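Local coordinates for protein succinylglutamate desuccinylase (Chromobacterium violaceum, PDB 1YW4) that probably hydrolyses N-succinylglutamate to succinate and glutamate, the last step of the AST route of arginine degradation, using one zinc ion per subunit, at residues S155-H167 / L180-P194. Numbering follows the deposited sequence.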
ATOM      1  N   SER A 155       2.492  -9.703 -21.181  1.00 18.33           N
ATOM      2  CA  SER A 155       1.995  -9.041 -19.989  1.00 21.32           C
ATOM      3  C   SER A 155       0.617  -8.403 -20.171  1.00 21.46           C
ATOM      4  O   SER A 155       0.263  -7.989 -21.270  1.00 21.55           O
ATOM      5  CB  SER A 155       3.006  -7.977 -19.558  1.00 20.96           C
ATOM      6  OG  SER A 155       2.478  -7.130 -18.562  1.00 21.60           O
ATOM      7  N   VAL A 156      -0.158  -8.329 -19.092  1.00 24.13           N
ATOM      8  CA  VAL A 156      -1.480  -7.708 -19.154  1.00 25.14           C
ATOM      9  C   VAL A 156      -1.288  -6.246 -19.535  1.00 24.94           C
ATOM     10  O   VAL A 156      -2.120  -5.652 -20.224  1.00 24.10           O
ATOM     11  CB  VAL A 156      -2.204  -7.771 -17.799  1.00 26.27           C
ATOM     12  CG1 VAL A 156      -3.456  -6.885 -17.837  1.00 27.92           C
ATOM     13  CG2 VAL A 156      -2.579  -9.210 -17.484  1.00 26.30           C
ATOM     14  N   PHE A 157      -0.182  -5.670 -19.070  1.00 23.55           N
ATOM     15  CA  PHE A 157       0.151  -4.289 -19.378  1.00 24.41           C
ATOM     16  C   PHE A 157       1.302  -4.344 -20.370  1.00 25.32           C
ATOM     17  O   PHE A 157       2.468  -4.339 -19.980  1.00 26.36           O
ATOM     18  CB  PHE A 157       0.570  -3.539 -18.105  1.00 24.10           C
ATOM     19  CG  PHE A 157      -0.515  -3.465 -17.065  1.00 23.53           C
ATOM     20  CD1 PHE A 157      -1.655  -2.698 -17.285  1.00 23.76           C
ATOM     21  CD2 PHE A 157      -0.401  -4.169 -15.874  1.00 23.24           C
ATOM     22  CE1 PHE A 157      -2.670  -2.635 -16.329  1.00 23.36           C
ATOM     23  CE2 PHE A 157      -1.411  -4.113 -14.908  1.00 24.15           C
ATOM     24  CZ  PHE A 157      -2.546  -3.344 -15.140  1.00 25.11           C
ATOM     25  N   GLU A 158       0.949  -4.436 -21.649  1.00 26.09           N
ATOM     26  CA  GLU A 158       1.893  -4.512 -22.760  1.00 27.01           C
ATOM     27  C   GLU A 158       3.217  -3.822 -22.461  1.00 25.49           C
ATOM     28  O   GLU A 158       4.264  -4.459 -22.389  1.00 24.51           O
ATOM     29  CB  GLU A 158       1.264  -3.875 -24.005  1.00 30.74           C
ATOM     30  CG  GLU A 158       1.071  -4.815 -25.182  1.00 38.64           C
ATOM     31  CD  GLU A 158       2.349  -5.055 -25.957  1.00 42.40           C
ATOM     32  OE1 GLU A 158       2.886  -4.076 -26.521  1.00 44.17           O
ATOM     33  OE2 GLU A 158       2.812  -6.218 -26.005  1.00 44.83           O
ATOM     34  N   LYS A 159       3.157  -2.511 -22.282  1.00 23.52           N
ATOM     35  CA  LYS A 159       4.346  -1.735 -22.000  1.00 23.60           C
ATOM     36  C   LYS A 159       4.298  -1.219 -20.569  1.00 22.35           C
ATOM     37  O   LYS A 159       3.317  -0.597 -20.162  1.00 19.25           O
ATOM     38  CB  LYS A 159       4.432  -0.580 -22.995  1.00 24.77           C
ATOM     39  CG  LYS A 159       4.491  -1.054 -24.446  1.00 27.72           C
ATOM     40  CD  LYS A 159       4.284   0.084 -25.422  1.00 32.27           C
ATOM     41  CE  LYS A 159       2.891   0.670 -25.289  1.00 36.30           C
ATOM     42  NZ  LYS A 159       2.693   1.860 -26.169  1.00 38.62           N
ATOM     43  N   PHE A 160       5.342  -1.501 -19.794  1.00 17.86           N
ATOM     44  CA  PHE A 160       5.374  -1.029 -18.421  1.00 16.92           C
ATOM     45  C   PHE A 160       6.775  -0.640 -17.974  1.00 17.01           C
ATOM     46  O   PHE A 160       7.767  -0.974 -18.623  1.00 15.48           O
ATOM     47  CB  PHE A 160       4.744  -2.067 -17.475  1.00 15.29           C
ATOM     48  CG  PHE A 160       5.549  -3.332 -17.300  1.00 16.13           C
ATOM     49  CD1 PHE A 160       6.499  -3.432 -16.291  1.00 15.91           C
ATOM     50  CD2 PHE A 160       5.352  -4.428 -18.146  1.00 16.31           C
ATOM     51  CE1 PHE A 160       7.245  -4.603 -16.125  1.00 15.56           C
ATOM     52  CE2 PHE A 160       6.092  -5.598 -17.990  1.00 12.70           C
ATOM     53  CZ  PHE A 160       7.039  -5.686 -16.979  1.00 16.79           C
ATOM     54  N   ALA A 161       6.846   0.099 -16.875  1.00 17.36           N
ATOM     55  CA  ALA A 161       8.125   0.547 -16.360  1.00 18.63           C
ATOM     56  C   ALA A 161       8.360   0.052 -14.945  1.00 18.44           C
ATOM     57  O   ALA A 161       7.420  -0.253 -14.211  1.00 18.06           O
ATOM     58  CB  ALA A 161       8.193   2.070 -16.393  1.00 16.80           C
ATOM     59  N   ILE A 162       9.634  -0.023 -14.581  1.00 18.36           N
ATOM     60  CA  ILE A 162      10.043  -0.435 -13.250  1.00 19.35           C
ATOM     61  C   ILE A 162      10.739   0.778 -12.651  1.00 20.34           C
ATOM     62  O   ILE A 162      11.702   1.288 -13.227  1.00 18.75           O
ATOM     63  CB  ILE A 162      11.064  -1.587 -13.289  1.00 20.03           C
ATOM     64  CG1 ILE A 162      10.552  -2.722 -14.184  1.00 22.10           C
ATOM     65  CG2 ILE A 162      11.339  -2.064 -11.877  1.00 18.58           C
ATOM     66  CD1 ILE A 162       9.230  -3.321 -13.760  1.00 24.68           C
ATOM     67  N   TYR A 163      10.238   1.248 -11.513  1.00 21.00           N
ATOM     68  CA  TYR A 163      10.808   2.407 -10.830  1.00 22.88           C
ATOM     69  C   TYR A 163      11.708   1.893  -9.712  1.00 24.28           C
ATOM     70  O   TYR A 163      11.239   1.280  -8.753  1.00 25.41           O
ATOM     71  CB  TYR A 163       9.682   3.273 -10.249  1.00 24.15           C
ATOM     72  CG  TYR A 163       9.983   4.760 -10.147  1.00 26.23           C
ATOM     73  CD1 TYR A 163       9.001   5.703 -10.458  1.00 24.75           C
ATOM     74  CD2 TYR A 163      11.231   5.229  -9.720  1.00 26.26           C
ATOM     75  CE1 TYR A 163       9.243   7.072 -10.350  1.00 25.76           C
ATOM     76  CE2 TYR A 163      11.485   6.603  -9.606  1.00 25.60           C
ATOM     77  CZ  TYR A 163      10.487   7.515  -9.924  1.00 25.12           C
ATOM     78  OH  TYR A 163      10.719   8.865  -9.821  1.00 24.88           O
ATOM     79  N   PRO A 164      13.021   2.133  -9.828  1.00 24.44           N
ATOM     80  CA  PRO A 164      13.988   1.687  -8.822  1.00 26.08           C
ATOM     81  C   PRO A 164      13.677   2.146  -7.403  1.00 27.09           C
ATOM     82  O   PRO A 164      13.005   3.162  -7.191  1.00 26.11           O
ATOM     83  CB  PRO A 164      15.313   2.250  -9.342  1.00 25.12           C
ATOM     84  CG  PRO A 164      14.890   3.464 -10.112  1.00 25.97           C
ATOM     85  CD  PRO A 164      13.679   2.957 -10.851  1.00 24.20           C
ATOM     86  N   PHE A 165      14.164   1.382  -6.432  1.00 29.29           N
ATOM     87  CA  PHE A 165      13.960   1.706  -5.026  1.00 32.89           C
ATOM     88  C   PHE A 165      14.598   3.061  -4.721  1.00 34.93           C
ATOM     89  O   PHE A 165      15.789   3.263  -4.959  1.00 36.26           O
ATOM     90  CB  PHE A 165      14.593   0.630  -4.137  1.00 33.59           C
ATOM     91  CG  PHE A 165      14.457   0.905  -2.660  1.00 35.49           C
ATOM     92  CD1 PHE A 165      15.472   0.535  -1.778  1.00 35.34           C
ATOM     93  CD2 PHE A 165      13.321   1.533  -2.152  1.00 34.05           C
ATOM     94  CE1 PHE A 165      15.363   0.789  -0.409  1.00 36.51           C
ATOM     95  CE2 PHE A 165      13.198   1.791  -0.784  1.00 36.56           C
ATOM     96  CZ  PHE A 165      14.226   1.418   0.090  1.00 35.27           C
ATOM     97  N   LEU A 166      13.800   3.988  -4.198  1.00 37.48           N
ATOM     98  CA  LEU A 166      14.287   5.322  -3.851  1.00 39.43           C
ATOM     99  C   LEU A 166      14.473   5.433  -2.339  1.00 41.36           C
ATOM    100  O   LEU A 166      13.505   5.342  -1.581  1.00 42.22           O
ATOM    101  CB  LEU A 166      13.288   6.385  -4.322  1.00 37.70           C
ATOM    102  CG  LEU A 166      12.998   6.473  -5.822  1.00 38.45           C
ATOM    103  CD1 LEU A 166      11.924   7.518  -6.071  1.00 38.11           C
ATOM    104  CD2 LEU A 166      14.271   6.830  -6.578  1.00 37.95           C
ATOM    105  N   HIS A 167      15.712   5.627  -1.900  1.00 43.27           N
ATOM    106  CA  HIS A 167      15.994   5.752  -0.471  1.00 44.22           C
ATOM    107  C   HIS A 167      15.616   7.142   0.037  1.00 45.70           C
ATOM    108  O   HIS A 167      16.357   7.759   0.809  1.00 47.63           O
ATOM    109  CB  HIS A 167      17.477   5.489  -0.179  1.00 45.11           C
ATOM    110  CG  HIS A 167      17.956   4.140  -0.619  1.00 45.23           C
ATOM    111  ND1 HIS A 167      18.921   3.434   0.068  1.00 46.37           N
ATOM    112  CD2 HIS A 167      17.622   3.375  -1.687  1.00 45.00           C
ATOM    113  CE1 HIS A 167      19.160   2.295  -0.557  1.00 45.73           C
ATOM    114  NE2 HIS A 167      18.385   2.234  -1.624  1.00 44.77           N
ATOM    115  N   LEU A 180       6.076   9.128 -19.015  1.00 24.73           N
ATOM    116  CA  LEU A 180       5.982   7.704 -19.288  1.00 28.02           C
ATOM    117  C   LEU A 180       4.563   7.363 -19.729  1.00 29.74           C
ATOM    118  O   LEU A 180       4.361   6.647 -20.716  1.00 29.24           O
ATOM    119  CB  LEU A 180       6.349   6.898 -18.038  1.00 26.36           C
ATOM    120  CG  LEU A 180       7.811   7.000 -17.596  1.00 26.20           C
ATOM    121  CD1 LEU A 180       8.001   6.293 -16.258  1.00 27.90           C
ATOM    122  CD2 LEU A 180       8.707   6.385 -18.665  1.00 26.15           C
ATOM    123  N   GLN A 181       3.583   7.891 -19.001  1.00 32.34           N
ATOM    124  CA  GLN A 181       2.177   7.646 -19.312  1.00 36.09           C
ATOM    125  C   GLN A 181       1.887   8.056 -20.751  1.00 37.06           C
ATOM    126  O   GLN A 181       1.443   7.240 -21.558  1.00 37.05           O
ATOM    127  CB  GLN A 181       1.271   8.437 -18.364  1.00 37.28           C
ATOM    128  CG  GLN A 181      -0.198   8.070 -18.473  1.00 41.01           C
ATOM    129  CD  GLN A 181      -1.082   8.967 -17.636  1.00 42.75           C
ATOM    130  OE1 GLN A 181      -2.197   8.593 -17.273  1.00 45.49           O
ATOM    131  NE2 GLN A 181      -0.593  10.165 -17.333  1.00 41.67           N
ATOM    132  N   ARG A 182       2.127   9.323 -21.066  1.00 40.04           N
ATOM    133  CA  ARG A 182       1.899   9.808 -22.420  1.00 42.74           C
ATOM    134  C   ARG A 182       3.081   9.397 -23.291  1.00 43.26           C
ATOM    135  O   ARG A 182       3.709  10.224 -23.948  1.00 45.37           O
ATOM    136  CB  ARG A 182       1.728  11.333 -22.430  1.00 45.48           C
ATOM    137  CG  ARG A 182       0.307  11.803 -22.116  1.00 47.67           C
ATOM    138  CD  ARG A 182      -0.057  11.607 -20.649  1.00 50.38           C
ATOM    139  NE  ARG A 182      -1.504  11.576 -20.423  1.00 52.49           N
ATOM    140  CZ  ARG A 182      -2.345  12.568 -20.709  1.00 53.77           C
ATOM    141  NH1 ARG A 182      -1.901  13.698 -21.244  1.00 52.95           N
ATOM    142  NH2 ARG A 182      -3.642  12.430 -20.456  1.00 53.94           N
ATOM    143  N   CYS A 183       3.378   8.104 -23.275  1.00 42.44           N
ATOM    144  CA  CYS A 183       4.475   7.543 -24.048  1.00 41.48           C
ATOM    145  C   CYS A 183       4.112   6.120 -24.449  1.00 39.26           C
ATOM    146  O   CYS A 183       4.659   5.566 -25.405  1.00 40.22           O
ATOM    147  CB  CYS A 183       5.746   7.533 -23.204  1.00 43.49           C
ATOM    148  SG  CYS A 183       7.081   6.537 -23.860  1.00 45.42           S
ATOM    149  N   GLY A 184       3.187   5.533 -23.700  1.00 36.23           N
ATOM    150  CA  GLY A 184       2.756   4.179 -23.979  1.00 32.85           C
ATOM    151  C   GLY A 184       2.760   3.300 -22.743  1.00 29.67           C
ATOM    152  O   GLY A 184       2.039   2.307 -22.688  1.00 29.73           O
ATOM    153  N   ILE A 185       3.576   3.652 -21.751  1.00 27.40           N
ATOM    154  CA  ILE A 185       3.642   2.868 -20.523  1.00 24.06           C
ATOM    155  C   ILE A 185       2.231   2.777 -19.953  1.00 24.90           C
ATOM    156  O   ILE A 185       1.548   3.792 -19.814  1.00 24.65           O
ATOM    157  CB  ILE A 185       4.569   3.530 -19.482  1.00 22.32           C
ATOM    158  CG1 ILE A 185       5.949   3.782 -20.101  1.00 20.98           C
ATOM    159  CG2 ILE A 185       4.696   2.640 -18.261  1.00 19.46           C
ATOM    160  CD1 ILE A 185       6.620   2.521 -20.635  1.00 15.38           C
ATOM    161  N   GLU A 186       1.803   1.563 -19.619  1.00 23.03           N
ATOM    162  CA  GLU A 186       0.462   1.338 -19.099  1.00 24.41           C
ATOM    163  C   GLU A 186       0.449   0.990 -17.616  1.00 23.85           C
ATOM    164  O   GLU A 186      -0.618   0.854 -17.018  1.00 22.49           O
ATOM    165  CB  GLU A 186      -0.214   0.215 -19.894  1.00 28.21           C
ATOM    166  CG  GLU A 186      -0.110   0.379 -21.405  1.00 32.18           C
ATOM    167  CD  GLU A 186      -0.680  -0.804 -22.166  1.00 35.34           C
ATOM    168  OE1 GLU A 186      -0.465  -0.881 -23.395  1.00 38.88           O
ATOM    169  OE2 GLU A 186      -1.346  -1.657 -21.543  1.00 36.61           O
ATOM    170  N   ALA A 187       1.632   0.844 -17.025  1.00 22.70           N
ATOM    171  CA  ALA A 187       1.746   0.504 -15.613  1.00 22.43           C
ATOM    172  C   ALA A 187       3.173   0.693 -15.116  1.00 21.67           C
ATOM    173  O   ALA A 187       4.126   0.600 -15.891  1.00 19.81           O
ATOM    174  CB  ALA A 187       1.304  -0.938 -15.387  1.00 22.70           C
ATOM    175  N   VAL A 188       3.313   0.955 -13.820  1.00 21.05           N
ATOM    176  CA  VAL A 188       4.630   1.151 -13.224  1.00 19.19           C
ATOM    177  C   VAL A 188       4.794   0.331 -11.947  1.00 20.11           C
ATOM    178  O   VAL A 188       3.931   0.344 -11.070  1.00 17.99           O
ATOM    179  CB  VAL A 188       4.882   2.638 -12.879  1.00 18.16           C
ATOM    180  CG1 VAL A 188       6.310   2.814 -12.370  1.00 20.76           C
ATOM    181  CG2 VAL A 188       4.642   3.505 -14.093  1.00 17.98           C
ATOM    182  N   LEU A 189       5.893  -0.409 -11.866  1.00 19.77           N
ATOM    183  CA  LEU A 189       6.192  -1.201 -10.680  1.00 20.86           C
ATOM    184  C   LEU A 189       7.212  -0.385  -9.883  1.00 21.52           C
ATOM    185  O   LEU A 189       8.249   0.007 -10.416  1.00 18.29           O
ATOM    186  CB  LEU A 189       6.799  -2.555 -11.065  1.00 20.26           C
ATOM    187  CG  LEU A 189       7.341  -3.401  -9.908  1.00 20.44           C
ATOM    188  CD1 LEU A 189       6.183  -3.903  -9.049  1.00 22.07           C
ATOM    189  CD2 LEU A 189       8.129  -4.588 -10.458  1.00 22.01           C
ATOM    190  N   LEU A 190       6.904  -0.116  -8.619  1.00 23.58           N
ATOM    191  CA  LEU A 190       7.798   0.649  -7.753  1.00 25.95           C
ATOM    192  C   LEU A 190       8.566  -0.331  -6.869  1.00 28.37           C
ATOM    193  O   LEU A 190       7.967  -1.047  -6.061  1.00 27.15           O
ATOM    194  CB  LEU A 190       6.984   1.599  -6.871  1.00 27.74           C
ATOM    195  CG  LEU A 190       5.789   2.326  -7.514  1.00 28.12           C
ATOM    196  CD1 LEU A 190       4.955   2.988  -6.414  1.00 28.82           C
ATOM    197  CD2 LEU A 190       6.268   3.355  -8.524  1.00 28.95           C
ATOM    198  N   HIS A 191       9.886  -0.369  -7.033  1.00 30.77           N
ATOM    199  CA  HIS A 191      10.730  -1.262  -6.243  1.00 32.27           C
ATOM    200  C   HIS A 191      10.808  -0.781  -4.800  1.00 33.17           C
ATOM    201  O   HIS A 191      11.001   0.406  -4.544  1.00 33.30           O
ATOM    202  CB  HIS A 191      12.134  -1.336  -6.845  1.00 31.25           C
ATOM    203  CG  HIS A 191      12.312  -2.457  -7.823  1.00 33.58           C
ATOM    204  ND1 HIS A 191      13.447  -2.601  -8.591  1.00 34.17           N
ATOM    205  CD2 HIS A 191      11.512  -3.504  -8.137  1.00 33.37           C
ATOM    206  CE1 HIS A 191      13.340  -3.688  -9.334  1.00 34.48           C
ATOM    207  NE2 HIS A 191      12.175  -4.254  -9.078  1.00 34.50           N
ATOM    208  N   THR A 192      10.660  -1.709  -3.859  1.00 34.56           N
ATOM    209  CA  THR A 192      10.699  -1.365  -2.443  1.00 36.35           C
ATOM    210  C   THR A 192      12.003  -1.781  -1.779  1.00 36.92           C
ATOM    211  O   THR A 192      12.181  -1.614  -0.573  1.00 37.10           O
ATOM    212  CB  THR A 192       9.517  -2.003  -1.689  1.00 34.97           C
ATOM    213  OG1 THR A 192       9.426  -3.390  -2.027  1.00 36.60           O
ATOM    214  CG2 THR A 192       8.220  -1.311  -2.060  1.00 36.95           C
ATOM    215  N   GLN A 193      12.915  -2.324  -2.578  1.00 37.20           N
ATOM    216  CA  GLN A 193      14.215  -2.751  -2.078  1.00 36.36           C
ATOM    217  C   GLN A 193      15.265  -2.565  -3.169  1.00 35.50           C
ATOM    218  O   GLN A 193      14.943  -2.570  -4.359  1.00 34.85           O
ATOM    219  CB  GLN A 193      14.176  -4.222  -1.644  1.00 38.99           C
ATOM    220  CG  GLN A 193      13.299  -4.514  -0.422  1.00 43.35           C
ATOM    221  CD  GLN A 193      11.877  -4.911  -0.782  1.00 45.46           C
ATOM    222  OE1 GLN A 193      11.022  -5.071   0.094  1.00 46.88           O
ATOM    223  NE2 GLN A 193      11.617  -5.082  -2.074  1.00 47.48           N
ATOM    224  N   PRO A 194      16.537  -2.394  -2.778  1.00 32.04           N
ATOM    225  CA  PRO A 194      17.615  -2.212  -3.753  1.00 30.41           C
ATOM    226  C   PRO A 194      17.728  -3.413  -4.684  1.00 28.75           C
ATOM    227  O   PRO A 194      17.449  -4.547  -4.282  1.00 26.59           O
ATOM    228  CB  PRO A 194      18.853  -2.049  -2.874  1.00 31.79           C
ATOM    229  CG  PRO A 194      18.511  -2.872  -1.661  1.00 33.55           C
ATOM    230  CD  PRO A 194      17.075  -2.469  -1.411  1.00 32.98           C
TER
HETATM  231  O   HOH W   1      10.547   2.804  -5.947  1.00 34.80           O
HETATM  232  O   HOH W   2      15.789  -1.102  -6.943  1.00 20.71           O
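A161 and Y163 pair with 187-191 in parallel register: the short axes of strands 160-163 and 187-190 run 20° apart. A161 N donates to A187 O, L189 N to A161 O (2.8 Å), Y163 N to L189 O (2.6 Å) and H191 N to Y163 O, all with N-H...O angles above 160°. These pairs are regularly bonded and largely buried. On one face I162 CD1 lies alongside L189, 3.7 Å from its CD2, while I162 CG2, placed anti to the backbone N, sits over the H191 imidazole, 3.7 Å from its centroid and 16° off the normal, a CH-pi contact. On the same face A187 CB sits over one face of the F157 ring, another CH-pi contact. On the other, L190 CD2 meets Y163 CB, and A161 CB approaches I185 CG2.

Beyond H191 the packing stays tight though partly exposed: F165 lays one ring face over T192 O, its CD1 is 3.4 Å from P194 CD, and a water bridges F165 N, H191 ND1 and Q193 O. The K159/E186 end is looser. E186 N still bonds K159 O (2.7 Å), but K159 NZ and E186 OE1 stay 5.0 Å apart; E158 OE1 forms a salt bridge with R228.

Strand 209-215 flanks 160-163, bringing F160 against E214, the predicted active-site residue; the I162 side chain is about 9 Å from the zinc ion. Cohesion thus comes from backbone bonds and apolar contacts, although buried A187 N has no partner in the model, consistent with a framework beside the metal site.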